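Local coordinates for protein peptidoglycan-N-acetylmuramic acid deacetylase PdaC (Bacillus subtilis subsp. subtilis str. 168, PDB 6H8N) that removes acetyl groups from N-acetylmuramic acid residues of peptidoglycan, which confers resistance to lysozyme, and also deacetylates chitin oligomers, at residues 130-133 with 134-137; 161-164 with 165-168. The protein carries 1 engineered substitution. All coordinates share one frame; numbering follows the deposited sequence.

Contact 1: 130-133 with 134-137; sequences DPED and WKDR
The turn that carries Asp133 belongs to the active-site loop of this NodB-homology deacetylase domain, and in it the carbonyl and side chain of Glu132 meet Trp134, Lys135 and Asp136. Glu132 O accepts from Asp136 N (3.0 Å) and Lys135 N (2.9 Å), which closes the turn. The indole of Trp134 lies beside the Glu132 side chain, with ring and carboxylate nearly perpendicular. Its CZ2 is 4.0 Å from Glu132 OE2. Lys135 CB lies over one face of the ring, off its centre. CG of Trp134 sits between its own N and carbonyl carbon (chi1 57°), which folds the ring back beside Glu132. Water 1 lies in the ring plane, accepts from Trp134 NE1 at 3.1 Å and donates to Glu132 OE2 and Asp130 OD2. A second water links Glu132 OE2 to Lys135 NZ. Before the turn, Asp130 OD1 takes the N-H of Glu132 in an Asx turn. After it, Arg137 NE gives a straight bond to Trp134 O, 3.0 Å long. Asp133 OD1 hydrogen-bonds to His159 ND1, consistent with tuning this probable proton donor, as in related enzymes. The loop runs from strand 123-124 to helix 139-149; Pro131 and Asp133 pack on that helix, and Asp133 also touches strand 155-159.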
loop_
_atom_site.group_PDB
_atom_site.type_symbol
_atom_site.label_atom_id
_atom_site.label_comp_id
_atom_site.label_asym_id
_atom_site.label_seq_id
_atom_site.Cartn_x
_atom_site.Cartn_y
_atom_site.Cartn_z
ATOM N N ASP A 130 -4.426 -4.398 -10.549
ATOM C CA ASP A 130 -3.087 -4.979 -10.536
ATOM C C ASP A 130 -2.578 -5.033 -11.975
ATOM O O ASP A 130 -2.988 -5.919 -12.748
ATOM C CB ASP A 130 -3.109 -6.366 -9.901
ATOM C CG ASP A 130 -1.757 -7.042 -9.896
ATOM O OD1 ASP A 130 -0.741 -6.437 -10.318
ATOM O OD2 ASP A 130 -1.725 -8.216 -9.445
ATOM N N PRO A 131 -1.706 -4.113 -12.379
ATOM C CA PRO A 131 -1.178 -4.141 -13.751
ATOM C C PRO A 131 -0.124 -5.201 -13.983
ATOM O O PRO A 131 0.460 -5.244 -15.071
ATOM C CB PRO A 131 -0.569 -2.746 -13.896
ATOM C CG PRO A 131 -0.097 -2.426 -12.497
ATOM C CD PRO A 131 -1.145 -2.994 -11.592
ATOM N N GLU A 132 0.177 -6.015 -12.989
ATOM C CA GLU A 132 1.157 -7.079 -13.115
ATOM C C GLU A 132 2.503 -6.532 -13.594
ATOM O O GLU A 132 3.096 -7.001 -14.574
ATOM C CB GLU A 132 0.631 -8.189 -14.023
ATOM C CG GLU A 132 -0.716 -8.734 -13.572
ATOM C CD GLU A 132 -1.113 -9.999 -14.299
ATOM O OE1 GLU A 132 -1.427 -9.931 -15.510
ATOM O OE2 GLU A 132 -1.104 -11.065 -13.666
ATOM N N ASP A 133 3.004 -5.522 -12.883
ATOM C CA ASP A 133 4.250 -4.871 -13.274
ATOM C C ASP A 133 5.469 -5.771 -13.115
ATOM O O ASP A 133 6.535 -5.441 -13.649
ATOM C CB ASP A 133 4.419 -3.552 -12.515
ATOM C CG ASP A 133 4.519 -3.741 -11.018
ATOM O OD1 ASP A 133 4.409 -4.890 -10.539
ATOM O OD2 ASP A 133 4.776 -2.768 -10.319
ATOM N N TRP A 134 5.333 -6.910 -12.421
ATOM C CA TRP A 134 6.390 -7.915 -12.360
ATOM C C TRP A 134 6.471 -8.701 -13.663
ATOM O O TRP A 134 7.531 -9.253 -13.989
ATOM C CB TRP A 134 6.139 -8.881 -11.182
ATOM C CG TRP A 134 4.814 -9.564 -11.258
ATOM C CD1 TRP A 134 3.628 -9.152 -10.675
ATOM C CD2 TRP A 134 4.497 -10.760 -11.977
ATOM N NE1 TRP A 134 2.616 -10.007 -11.015
ATOM C CE2 TRP A 134 3.117 -11.012 -11.798
ATOM C CE3 TRP A 134 5.246 -11.652 -12.759
ATOM C CZ2 TRP A 134 2.482 -12.116 -12.368
ATOM C CZ3 TRP A 134 4.608 -12.737 -13.311
ATOM C CH2 TRP A 134 3.243 -12.958 -13.122
ATOM N N LYS A 135 5.362 -8.783 -14.383
ATOM C CA LYS A 135 5.244 -9.577 -15.596
ATOM C C LYS A 135 5.525 -8.734 -16.832
ATOM O O LYS A 135 6.297 -9.141 -17.707
ATOM C CB LYS A 135 3.831 -10.152 -15.681
ATOM C CG LYS A 135 3.576 -11.043 -16.897
ATOM C CD LYS A 135 2.183 -11.664 -16.793
ATOM C CE LYS A 135 1.781 -12.422 -18.054
ATOM N NZ LYS A 135 0.471 -13.124 -17.881
ATOM N N ASP A 136 4.918 -7.559 -16.903
ATOM C CA ASP A 136 5.095 -6.627 -18.014
ATOM C C ASP A 136 5.923 -5.457 -17.484
ATOM O O ASP A 136 5.389 -4.449 -17.019
ATOM C CB ASP A 136 3.738 -6.200 -18.532
ATOM C CG ASP A 136 2.906 -7.380 -19.017
ATOM O OD1 ASP A 136 3.503 -8.339 -19.546
ATOM O OD2 ASP A 136 1.667 -7.317 -18.881
ATOM N N ARG A 137 7.236 -5.619 -17.515
ATOM C CA ARG A 137 8.150 -4.636 -16.947
ATOM C C ARG A 137 8.436 -3.573 -18.001
ATOM O O ARG A 137 9.516 -3.481 -18.584
ATOM C CB ARG A 137 9.413 -5.309 -16.437
ATOM C CG ARG A 137 9.135 -6.383 -15.415
ATOM C CD ARG A 137 10.396 -6.779 -14.738
ATOM N NE ARG A 137 10.179 -7.954 -13.908
ATOM C CZ ARG A 137 11.126 -8.519 -13.184
ATOM N NH1 ARG A 137 10.841 -9.593 -12.469
ATOM N NH2 ARG A 137 12.353 -8.013 -13.186
HETATM O O HOH W 1 -0.464 -10.644 -10.965
HETATM O O HOH W 2 -0.743 -13.435 -14.957
#

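Contact 2: 161-164 with 165-168; sequences IYRT and SADA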
loop_
_atom_site.group_PDB
_atom_site.type_symbol
_atom_site.label_atom_id
_atom_site.label_comp_id
_atom_site.label_asym_id
_atom_site.label_seq_id
_atom_site.Cartn_x
_atom_site.Cartn_y
_atom_site.Cartn_z
ATOM N N ILE A 161 9.954 -2.049 -6.494
ATOM C CA ILE A 161 11.310 -2.572 -6.572
ATOM C C ILE A 161 11.862 -2.574 -7.992
ATOM O O ILE A 161 13.000 -3.006 -8.198
ATOM C CB ILE A 161 11.391 -3.979 -5.948
ATOM C CG1 ILE A 161 10.444 -4.951 -6.645
ATOM C CG2 ILE A 161 11.073 -3.881 -4.459
ATOM C CD1 ILE A 161 10.700 -6.404 -6.274
ATOM N N TYR A 162 11.089 -2.141 -8.980
ATOM C CA TYR A 162 11.509 -2.148 -10.373
ATOM C C TYR A 162 11.592 -0.724 -10.906
ATOM O O TYR A 162 10.709 0.099 -10.642
ATOM C CB TYR A 162 10.525 -2.931 -11.237
ATOM C CG TYR A 162 10.274 -4.342 -10.749
ATOM C CD1 TYR A 162 11.300 -5.273 -10.697
ATOM C CD2 TYR A 162 9.008 -4.740 -10.344
ATOM C CE1 TYR A 162 11.062 -6.574 -10.258
ATOM C CE2 TYR A 162 8.767 -6.035 -9.903
ATOM C CZ TYR A 162 9.799 -6.941 -9.860
ATOM O OH TYR A 162 9.542 -8.217 -9.416
ATOM N N ARG A 163 12.630 -0.454 -11.699
ATOM C CA ARG A 163 12.768 0.859 -12.316
ATOM C C ARG A 163 11.533 1.229 -13.134
ATOM O O ARG A 163 11.059 2.373 -13.068
ATOM C CB ARG A 163 14.026 0.877 -13.183
ATOM C CG ARG A 163 14.244 2.158 -13.974
ATOM C CD ARG A 163 15.394 2.985 -13.414
ATOM N NE ARG A 163 15.260 3.241 -11.979
ATOM C CZ ARG A 163 14.343 4.041 -11.440
ATOM N NH1 ARG A 163 14.302 4.223 -10.121
ATOM N NH2 ARG A 163 13.461 4.655 -12.213
ATOM N N THR A 164 11.016 0.298 -13.939
ATOM C CA THR A 164 9.843 0.592 -14.755
ATOM C C THR A 164 8.626 0.887 -13.895
ATOM O O THR A 164 7.749 1.649 -14.308
ATOM C CB THR A 164 9.550 -0.534 -15.761
ATOM O OG1 THR A 164 9.729 -1.811 -15.147
ATOM C CG2 THR A 164 10.472 -0.450 -16.965
ATOM N N SER A 165 8.529 0.266 -12.722
ATOM C CA SER A 165 7.425 0.535 -11.802
ATOM C C SER A 165 7.536 1.924 -11.194
ATOM O O SER A 165 6.530 2.622 -11.062
ATOM C CB SER A 165 7.396 -0.531 -10.707
ATOM O OG SER A 165 7.062 -1.777 -11.263
ATOM N N ALA A 166 8.732 2.343 -10.799
ATOM C CA ALA A 166 8.886 3.687 -10.258
ATOM C C ALA A 166 8.600 4.733 -11.324
ATOM O O ALA A 166 7.937 5.741 -11.066
ATOM C CB ALA A 166 10.286 3.867 -9.681
ATOM N N ASP A 167 9.115 4.523 -12.530
ATOM C CA ASP A 167 8.833 5.459 -13.619
ATOM C C ASP A 167 7.344 5.510 -13.932
ATOM O O ASP A 167 6.770 6.592 -14.094
ATOM C CB ASP A 167 9.642 5.089 -14.867
ATOM C CG ASP A 167 11.129 5.349 -14.698
ATOM O OD1 ASP A 167 11.528 6.142 -13.820
ATOM O OD2 ASP A 167 11.913 4.757 -15.475
ATOM N N ALA A 168 6.697 4.350 -14.011
ATOM C CA ALA A 168 5.257 4.316 -14.225
ATOM C C ALA A 168 4.520 5.028 -13.101
ATOM O O ALA A 168 3.564 5.771 -13.353
ATOM C CB ALA A 168 4.771 2.875 -14.364
HETATM O O HOH W 3 7.949 -3.003 -13.603
#
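Ser165 OG is held by two partners: it hydrogen-bonds to Asp133 OD2 at 2.7 Å, and water 3 donates to it at 2.8 Å. Ser165 is thus a second-shell residue, holding the carboxylate that bonds to His159, the probable proton donor. The same water is 2.6 Å from Thr164 OG1, so it joins the two neighbouring hydroxyls. Ser165 OG also lies in the plane of the Tyr162 ring, at its edge, 3.7 Å from Tyr162 CD2. CG1 of Ile161 sits over the centre of one face of that ring. Tyr162 is the N-cap residue, and its O accepts from Ala166 N at 3.0 Å. The next two helical bonds run from Asp167 N to Arg163 O and from Ala168 N to Thr164 O. Toward helix 22-35, Arg163 NH2 makes a salt bridge of 2.9 Å to Asp167 OD1. The carboxylate meets the edge of the guanidinium, with the two planes 53° apart. Arg163 reaches Asp167 because its chain bends at chi2 (108°) and chi3 (-53°). Asp167 OD1 also accepts from Gln27 NE2. The start of helix 163-178 lies between two helices: Arg163 and Ala166 pack on helix 22-35, while Asp167 and Ala168 touch helix 139-149.

Along the chain the contacts come in series and neither nests in nor crosses the other. Contact 1 closes a tight turn in the loop between strand 123-124 and helix 139-149. The chain then runs through that helix and strand 155-159, which ends at His159, the probable proton donor, before contact 2 opens helix 163-178. The two meet in space, with centres about 10 Å apart. The bond from Asp133 to Ser165 joins them. Arg137 packs its NH2 on Tyr162 CE1 and its O against Thr164 CG2. Together they tie the Asp133 loop to the helix start, beside strand 155-159.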